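PDB 5WRT: soluble inorganic pyrophosphatase from Toxoplasma gondii, which probably hydrolyses inorganic pyrophosphate to phosphate with the help of magnesium ions, this chain being the pyrophosphatase family portion of a longer protein. Local coordinates for residues F47-E52 with V123-S128; L89-G94 with R181-G186; Y194-P197 with V201-Q204. One frame throughout, in Å; residues are numbered along the deposited sequence.

Contact 1: F47-E52 with V123-S128; sequences FNMVVE and VVEIGS
Met49 reaches across to Val123 and Glu125 and makes every side-chain contact between residues 47-52 and 123-128. Its CG lies anti to the backbone N (chi1 159°), and the chain stays extended to the methyl end. This straight shape lets one side chain touch both residues. CG meets Val123 CG1 at 3.7 Å. Farther out, Met49 SD lies 3.6 Å from Glu125 CB. The methyl CE ends 3.7 Å from the backbone oxygen Val123 O. The side chains of Met49 and Glu125 run at about a right angle. The sulfur meets the aliphatic root of the glutamate.

Glu125 bends at chi2 (-81°), which turns the carboxylate away from the methionine. There OE2 accepts the N-H of Gly127 at 2.8 Å, from above the carboxylate plane. The backbone N of Arg161 also bonds OE2, and Asn92 ND2 bonds OE1, so this buried acid has partners on both oxygens.

Val123 directly follows the magnesium ligand Asp122, and its side chain is about 8 Å from a bound magnesium ion. The two strands are not direct neighbours. Strand 92-95 pairs with both 47-53 and 115-125. On the other side of strand 115-125, Val124 packs on helix 183-193.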
loop_
_atom_site.group_PDB
_atom_site.type_symbol
_atom_site.label_atom_id
_atom_site.label_comp_id
_atom_site.label_asym_id
_atom_site.label_seq_id
_atom_site.Cartn_x
_atom_site.Cartn_y
_atom_site.Cartn_z
ATOM N N PHE A 47 -8.088 -25.491 -3.485
ATOM C CA PHE A 47 -7.200 -25.263 -4.612
ATOM C C PHE A 47 -5.782 -25.195 -4.070
ATOM O O PHE A 47 -5.558 -24.674 -2.973
ATOM C CB PHE A 47 -7.509 -23.955 -5.356
ATOM C CG PHE A 47 -8.930 -23.827 -5.831
ATOM C CD1 PHE A 47 -9.946 -23.503 -4.949
ATOM C CD2 PHE A 47 -9.242 -24.004 -7.170
ATOM C CE1 PHE A 47 -11.248 -23.371 -5.388
ATOM C CE2 PHE A 47 -10.542 -23.873 -7.615
ATOM C CZ PHE A 47 -11.547 -23.556 -6.724
ATOM N N ASN A 48 -4.824 -25.708 -4.830
ATOM C CA ASN A 48 -3.433 -25.563 -4.434
ATOM C C ASN A 48 -2.912 -24.201 -4.867
ATOM O O ASN A 48 -3.236 -23.707 -5.950
ATOM C CB ASN A 48 -2.571 -26.682 -5.018
ATOM C CG ASN A 48 -2.342 -27.812 -4.030
ATOM O OD1 ASN A 48 -2.282 -27.592 -2.819
ATOM N ND2 ASN A 48 -2.195 -29.025 -4.544
ATOM N N MET A 49 -2.116 -23.588 -3.999
ATOM C CA MET A 49 -1.499 -22.300 -4.267
ATOM C C MET A 49 0.010 -22.456 -4.208
ATOM O O MET A 49 0.544 -22.981 -3.225
ATOM C CB MET A 49 -1.963 -21.246 -3.258
ATOM C CG MET A 49 -1.029 -20.048 -3.140
ATOM S SD MET A 49 -1.538 -18.901 -1.843
ATOM C CE MET A 49 -0.465 -17.504 -2.180
ATOM N N VAL A 50 0.690 -22.014 -5.259
ATOM C CA VAL A 50 2.146 -21.957 -5.271
ATOM C C VAL A 50 2.538 -20.576 -4.762
ATOM O O VAL A 50 2.271 -19.563 -5.415
ATOM C CB VAL A 50 2.716 -22.224 -6.670
ATOM C CG1 VAL A 50 4.224 -22.004 -6.681
ATOM C CG2 VAL A 50 2.375 -23.638 -7.120
ATOM N N VAL A 51 3.162 -20.533 -3.590
ATOM C CA VAL A 51 3.549 -19.267 -2.979
ATOM C C VAL A 51 4.806 -18.764 -3.674
ATOM O O VAL A 51 5.846 -19.430 -3.656
ATOM C CB VAL A 51 3.777 -19.429 -1.470
ATOM C CG1 VAL A 51 4.193 -18.103 -0.849
ATOM C CG2 VAL A 51 2.524 -19.974 -0.802
ATOM N N GLU A 52 4.713 -17.584 -4.286
ATOM C CA GLU A 52 5.859 -16.939 -4.913
ATOM C C GLU A 52 6.443 -15.831 -4.046
ATOM O O GLU A 52 7.661 -15.772 -3.852
ATOM C CB GLU A 52 5.466 -16.374 -6.286
ATOM C CG GLU A 52 5.083 -17.428 -7.316
ATOM C CD GLU A 52 4.514 -16.824 -8.591
ATOM O OE1 GLU A 52 3.879 -15.751 -8.517
ATOM O OE2 GLU A 52 4.703 -17.425 -9.670
ATOM N N VAL A 123 -3.221 -15.292 -6.897
ATOM C CA VAL A 123 -3.996 -15.528 -5.683
ATOM C C VAL A 123 -3.298 -14.857 -4.505
ATOM O O VAL A 123 -2.070 -14.923 -4.372
ATOM C CB VAL A 123 -4.202 -17.038 -5.418
ATOM C CG1 VAL A 123 -2.873 -17.781 -5.415
ATOM C CG2 VAL A 123 -4.952 -17.260 -4.109
ATOM N N VAL A 124 -4.085 -14.196 -3.660
ATOM C CA VAL A 124 -3.610 -13.604 -2.415
ATOM C C VAL A 124 -4.136 -14.453 -1.266
ATOM O O VAL A 124 -5.349 -14.671 -1.152
ATOM C CB VAL A 124 -4.062 -12.141 -2.272
ATOM C CG1 VAL A 124 -3.387 -11.491 -1.080
ATOM C CG2 VAL A 124 -3.762 -11.362 -3.543
ATOM N N GLU A 125 -3.231 -14.930 -0.417
ATOM C CA GLU A 125 -3.595 -15.706 0.761
ATOM C C GLU A 125 -3.531 -14.794 1.978
ATOM O O GLU A 125 -2.511 -14.139 2.217
ATOM C CB GLU A 125 -2.665 -16.907 0.935
ATOM C CG GLU A 125 -3.210 -18.010 1.830
ATOM C CD GLU A 125 -3.032 -17.713 3.305
ATOM O OE1 GLU A 125 -1.935 -17.257 3.694
ATOM O OE2 GLU A 125 -3.986 -17.941 4.079
ATOM N N ILE A 126 -4.620 -14.752 2.746
ATOM C CA ILE A 126 -4.806 -13.723 3.762
ATOM C C ILE A 126 -4.505 -14.236 5.167
ATOM O O ILE A 126 -4.739 -13.520 6.146
ATOM C CB ILE A 126 -6.222 -13.133 3.686
ATOM C CG1 ILE A 126 -7.260 -14.182 4.088
ATOM C CG2 ILE A 126 -6.508 -12.622 2.281
ATOM C CD1 ILE A 126 -8.663 -13.634 4.209
ATOM N N GLY A 127 -3.979 -15.451 5.289
ATOM C CA GLY A 127 -3.680 -16.010 6.590
ATOM C C GLY A 127 -2.568 -15.266 7.310
ATOM O O GLY A 127 -1.832 -14.458 6.741
ATOM N N SER A 128 -2.452 -15.556 8.607
ATOM C CA SER A 128 -1.506 -14.840 9.456
ATOM C C SER A 128 -0.073 -15.333 9.289
ATOM O O SER A 128 0.865 -14.538 9.405
ATOM C CB SER A 128 -1.929 -14.963 10.921
ATOM O OG SER A 128 -1.136 -14.132 11.751
#

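Contact 2: L89-G94 with R181-G186; sequences LYWNYG and RGVVPG
The start of helix 183-193 packs here against Trp91, which lies on the chain leading into strand 92-95 of the mixed sheet in the pyrophosphatase fold. The indole meets the first helical turn with its six-membered ring. Trp91 CH2 lies 3.5 Å from Gly186 C, and CZ3 is 4.0 Å from Gly186 O. The approach is oblique to the ring. At the pyrrole side, Trp91 NE1 and Val183 CG1 are 4.3 Å apart, a looser contact. CG of Trp91 is anti to its carbonyl carbon (chi1 -50°), and this sends the ring out toward the helix.

Within residues 89-94 the indole is flanked by its neighbours. Tyr90 CB sits over one face, offset toward the rim, and Leu89 CD1 lies at the edge in the ring plane. Gly186 has no side chain, and the indole comes close to its backbone. Gly182 is the N-cap residue. Its carbonyl takes the first helical bond, with Gly186 N donating to Gly182 O at 2.8 Å.

Trp193 of the second subunit meets the Trp91 ring edge-to-face, and its NE1 also bonds Gly182 O. Tyr90 OH bonds Ser87 of that subunit. The arrangement is helix-on-sheet packing of the family I pyrophosphatase fold, here buried in the interface between the two subunits of the assembly.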
loop_
_atom_site.group_PDB
_atom_site.type_symbol
_atom_site.label_atom_id
_atom_site.label_comp_id
_atom_site.label_asym_id
_atom_site.label_seq_id
_atom_site.Cartn_x
_atom_site.Cartn_y
_atom_site.Cartn_z
ATOM N N LEU A 89 4.540 -6.227 0.141
ATOM C CA LEU A 89 3.266 -6.931 0.098
ATOM C C LEU A 89 2.975 -7.538 1.465
ATOM O O LEU A 89 3.817 -8.242 2.030
ATOM C CB LEU A 89 3.299 -8.015 -0.978
ATOM C CG LEU A 89 1.973 -8.569 -1.504
ATOM C CD1 LEU A 89 0.936 -7.470 -1.655
ATOM C CD2 LEU A 89 2.208 -9.259 -2.833
ATOM N N TYR A 90 1.784 -7.269 1.995
ATOM C CA TYR A 90 1.442 -7.645 3.361
ATOM C C TYR A 90 0.735 -8.990 3.452
ATOM O O TYR A 90 0.201 -9.323 4.514
ATOM C CB TYR A 90 0.567 -6.566 4.002
ATOM C CG TYR A 90 1.141 -5.175 3.883
ATOM C CD1 TYR A 90 2.320 -4.834 4.531
ATOM C CD2 TYR A 90 0.503 -4.202 3.122
ATOM C CE1 TYR A 90 2.851 -3.567 4.426
ATOM C CE2 TYR A 90 1.028 -2.928 3.010
ATOM C CZ TYR A 90 2.202 -2.618 3.665
ATOM O OH TYR A 90 2.733 -1.355 3.561
ATOM N N TRP A 91 0.713 -9.764 2.371
ATOM C CA TRP A 91 0.046 -11.057 2.361
ATOM C C TRP A 91 0.828 -12.020 1.483
ATOM O O TRP A 91 1.514 -11.608 0.544
ATOM C CB TRP A 91 -1.401 -10.935 1.861
ATOM C CG TRP A 91 -2.180 -9.857 2.554
ATOM C CD1 TRP A 91 -2.937 -9.987 3.682
ATOM C CD2 TRP A 91 -2.258 -8.475 2.177
ATOM N NE1 TRP A 91 -3.486 -8.777 4.027
ATOM C CE2 TRP A 91 -3.086 -7.832 3.118
ATOM C CE3 TRP A 91 -1.712 -7.722 1.133
ATOM C CZ2 TRP A 91 -3.381 -6.471 3.046
ATOM C CZ3 TRP A 91 -2.006 -6.371 1.064
ATOM C CH2 TRP A 91 -2.833 -5.760 2.014
ATOM N N ASN A 92 0.732 -13.308 1.808
ATOM C CA ASN A 92 1.306 -14.332 0.947
ATOM C C ASN A 92 0.662 -14.267 -0.431
ATOM O O ASN A 92 -0.560 -14.148 -0.561
ATOM C CB ASN A 92 1.117 -15.717 1.561
ATOM C CG ASN A 92 1.721 -15.823 2.945
ATOM O OD1 ASN A 92 2.942 -15.820 3.104
ATOM N ND2 ASN A 92 0.867 -15.913 3.958
ATOM N N TYR A 93 1.494 -14.340 -1.466
ATOM C CA TYR A 93 1.051 -14.082 -2.825
ATOM C C TYR A 93 1.686 -15.090 -3.766
ATOM O O TYR A 93 2.855 -15.448 -3.609
ATOM C CB TYR A 93 1.413 -12.652 -3.240
ATOM C CG TYR A 93 0.979 -12.251 -4.631
ATOM C CD1 TYR A 93 -0.345 -11.936 -4.901
ATOM C CD2 TYR A 93 1.902 -12.152 -5.666
ATOM C CE1 TYR A 93 -0.746 -11.558 -6.169
ATOM C CE2 TYR A 93 1.511 -11.771 -6.937
ATOM C CZ TYR A 93 0.185 -11.475 -7.182
ATOM O OH TYR A 93 -0.211 -11.097 -8.444
ATOM N N GLY A 94 0.911 -15.540 -4.749
ATOM C CA GLY A 94 1.400 -16.526 -5.688
ATOM C C GLY A 94 0.447 -16.783 -6.834
ATOM O O GLY A 94 -0.191 -15.855 -7.340
ATOM N N ARG A 181 -11.004 -6.929 9.477
ATOM C CA ARG A 181 -11.223 -5.587 8.955
ATOM C C ARG A 181 -9.970 -5.066 8.263
ATOM O O ARG A 181 -8.849 -5.250 8.745
ATOM C CB ARG A 181 -11.637 -4.636 10.079
ATOM C CG ARG A 181 -11.764 -3.189 9.631
ATOM C CD ARG A 181 -13.193 -2.686 9.745
ATOM N NE ARG A 181 -13.707 -2.827 11.103
ATOM C CZ ARG A 181 -13.318 -2.082 12.134
ATOM N NH1 ARG A 181 -12.409 -1.130 11.966
ATOM N NH2 ARG A 181 -13.841 -2.287 13.334
ATOM N N GLY A 182 -10.171 -4.410 7.120
ATOM C CA GLY A 182 -9.087 -3.834 6.358
ATOM C C GLY A 182 -8.379 -4.774 5.411
ATOM O O GLY A 182 -7.526 -4.317 4.639
ATOM N N VAL A 183 -8.699 -6.069 5.428
ATOM C CA VAL A 183 -8.002 -7.009 4.555
ATOM C C VAL A 183 -8.430 -6.814 3.105
ATOM O O VAL A 183 -7.591 -6.649 2.212
ATOM C CB VAL A 183 -8.230 -8.456 5.026
ATOM C CG1 VAL A 183 -7.779 -9.434 3.952
ATOM C CG2 VAL A 183 -7.471 -8.703 6.319
ATOM N N VAL A 184 -9.740 -6.833 2.847
ATOM C CA VAL A 184 -10.224 -6.631 1.480
ATOM C C VAL A 184 -9.854 -5.253 0.942
ATOM O O VAL A 184 -9.280 -5.180 -0.158
ATOM C CB VAL A 184 -11.736 -6.917 1.403
ATOM C CG1 VAL A 184 -12.266 -6.565 0.022
ATOM C CG2 VAL A 184 -12.015 -8.376 1.724
ATOM N N PRO A 185 -10.138 -4.140 1.632
ATOM C CA PRO A 185 -9.700 -2.842 1.092
ATOM C C PRO A 185 -8.192 -2.683 1.075
ATOM O O PRO A 185 -7.664 -2.009 0.182
ATOM C CB PRO A 185 -10.369 -1.824 2.027
ATOM C CG PRO A 185 -10.577 -2.558 3.293
ATOM C CD PRO A 185 -10.869 -3.975 2.904
ATOM N N GLY A 186 -7.479 -3.285 2.028
ATOM C CA GLY A 186 -6.027 -3.219 1.996
ATOM C C GLY A 186 -5.445 -3.865 0.752
ATOM O O GLY A 186 -4.501 -3.344 0.155
#

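Contact 3: Y194-P197 with V201-Q204; sequences YKLP and VVNQ
Tyr194 and Asn203 meet at a slant, with the phenol ring and the side-chain amide turned 47° apart. Asn203 ND2 comes to 3.6 Å from Tyr194 CE1. The amide nitrogen meanwhile gives a hydrogen bond to Phe191 O. Chi1 of Tyr194 is 78°, which puts CG between the backbone N and the carbonyl carbon. This torsion brings the ring beside the Lys195 side chain. Lys195 CG lies 3.5 Å above the plane, over the ring centre, so the aliphatic part of the lysine covers one face. Tyr194 also stacks on Trp190. Its side chain is about 5 Å from that of the magnesium ligand Asp154 and about 8 Å from a bound magnesium ion.

Lys195 uses its CB and its ammonium end for different partners. Lys195 CB is 4.1 Å from Val201 CG2. Its NZ reaches beyond the two segments to a salt bridge with Asp149.

Leu196 and Val202 lie side by side and point the same way. Their methyls Leu196 CD1 and Val202 CG2 meet at 3.7 Å.

Between these groups the backbone is joined through water 1. It accepts from Lys195 N at 3.0 Å and donates to Val201 O at 2.6 Å. Leu196 CA also makes a CA-H...O contact with Val201 O, while Leu196 N approaches that oxygen at too poor an angle to bond.

The short helix 196-199 thus sits in a chain reversal between helix 183-193 and strand 204-212. Leu196 and Pro197 also pack on Asn56 of the second subunit. In chemical terms, the two segments are held together by apolar contacts and one bridging water, while two polar side-chain ends, the lysine ammonium and the asparagine amide, tie the reversal to strand 136-149 and helix 183-193.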
loop_
_atom_site.group_PDB
_atom_site.type_symbol
_atom_site.label_atom_id
_atom_site.label_comp_id
_atom_site.label_asym_id
_atom_site.label_seq_id
_atom_site.Cartn_x
_atom_site.Cartn_y
_atom_site.Cartn_z
ATOM N N TYR A 194 0.244 0.348 -6.373
ATOM C CA TYR A 194 1.634 -0.093 -6.245
ATOM C C TYR A 194 2.491 0.199 -7.475
ATOM O O TYR A 194 3.720 0.123 -7.380
ATOM C CB TYR A 194 1.696 -1.586 -5.912
ATOM C CG TYR A 194 1.459 -2.517 -7.077
ATOM C CD1 TYR A 194 0.247 -2.521 -7.753
ATOM C CD2 TYR A 194 2.446 -3.401 -7.493
ATOM C CE1 TYR A 194 0.025 -3.378 -8.815
ATOM C CE2 TYR A 194 2.234 -4.262 -8.553
ATOM C CZ TYR A 194 1.021 -4.246 -9.211
ATOM O OH TYR A 194 0.802 -5.101 -10.268
ATOM N N LYS A 195 1.894 0.527 -8.616
ATOM C CA LYS A 195 2.674 0.849 -9.803
ATOM C C LYS A 195 2.704 2.346 -10.097
ATOM O O LYS A 195 3.161 2.749 -11.171
ATOM C CB LYS A 195 2.134 0.085 -11.012
ATOM C CG LYS A 195 2.354 -1.418 -10.965
ATOM C CD LYS A 195 1.686 -2.089 -12.160
ATOM C CE LYS A 195 2.356 -3.429 -12.485
ATOM N NZ LYS A 195 2.379 -3.750 -13.953
ATOM N N LEU A 196 2.216 3.175 -9.175
ATOM C CA LEU A 196 2.359 4.619 -9.341
ATOM C C LEU A 196 3.814 5.067 -9.323
ATOM O O LEU A 196 4.195 5.881 -10.183
ATOM C CB LEU A 196 1.535 5.362 -8.285
ATOM C CG LEU A 196 1.421 6.868 -8.553
ATOM C CD1 LEU A 196 0.449 7.139 -9.694
ATOM C CD2 LEU A 196 1.006 7.626 -7.300
ATOM N N PRO A 197 4.670 4.615 -8.397
ATOM C CA PRO A 197 6.067 5.075 -8.446
ATOM C C PRO A 197 6.836 4.534 -9.637
ATOM O O PRO A 197 7.711 5.232 -10.161
ATOM C CB PRO A 197 6.657 4.567 -7.121
ATOM C CG PRO A 197 5.485 4.177 -6.280
ATOM C CD PRO A 197 4.435 3.740 -7.235
ATOM N N VAL A 201 1.016 5.159 -13.018
ATOM C CA VAL A 201 -0.328 4.738 -13.385
ATOM C C VAL A 201 -1.066 4.313 -12.125
ATOM O O VAL A 201 -0.486 3.684 -11.233
ATOM C CB VAL A 201 -0.326 3.589 -14.415
ATOM C CG1 VAL A 201 0.110 4.098 -15.782
ATOM C CG2 VAL A 201 0.559 2.452 -13.942
ATOM N N VAL A 202 -2.341 4.672 -12.046
ATOM C CA VAL A 202 -3.239 4.166 -11.019
ATOM C C VAL A 202 -4.143 3.136 -11.678
ATOM O O VAL A 202 -4.838 3.442 -12.655
ATOM C CB VAL A 202 -4.060 5.295 -10.378
ATOM C CG1 VAL A 202 -5.008 4.732 -9.334
ATOM C CG2 VAL A 202 -3.141 6.339 -9.767
ATOM N N ASN A 203 -4.134 1.912 -11.156
ATOM C CA ASN A 203 -4.922 0.857 -11.771
ATOM C C ASN A 203 -6.407 1.057 -11.482
ATOM O O ASN A 203 -6.802 1.767 -10.553
ATOM C CB ASN A 203 -4.472 -0.516 -11.268
ATOM C CG ASN A 203 -3.045 -0.846 -11.664
ATOM O OD1 ASN A 203 -2.687 -0.795 -12.842
ATOM N ND2 ASN A 203 -2.224 -1.194 -10.679
ATOM N N GLN A 204 -7.233 0.417 -12.299
ATOM C CA GLN A 204 -8.676 0.415 -12.122
ATOM C C GLN A 204 -9.143 -0.980 -11.733
ATOM O O GLN A 204 -8.384 -1.953 -11.773
ATOM C CB GLN A 204 -9.390 0.881 -13.397
ATOM C CG GLN A 204 -8.858 2.177 -13.980
ATOM C CD GLN A 204 -9.466 2.486 -15.333
ATOM O OE1 GLN A 204 -10.259 3.417 -15.471
ATOM N NE2 GLN A 204 -9.103 1.698 -16.339
HETATM O O HOH W 1 -0.691 1.575 -9.728
#

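In the fold
Contacts 1 and 2 touch, with centres 11 Å apart. They share the mixed sheet, where strand 92-95 runs between strands 47-53 and 115-125, and their segments alternate along the chain. The links Glu125 N to Asn92 O and Glu52 N to Tyr93 O are probable hydrogen bonds. Contact 3 comes later in the chain. Its centre is about 17 Å from that of contact 2 and about 23 Å from that of contact 1. Helix 183-193 begins at contact 2 and helix 196-199 follows it at contact 3. Contact 1 lies near the metal site, with the Val123 side chain about 8 Å from a bound magnesium ion, while contacts 2 and 3 both meet the second subunit.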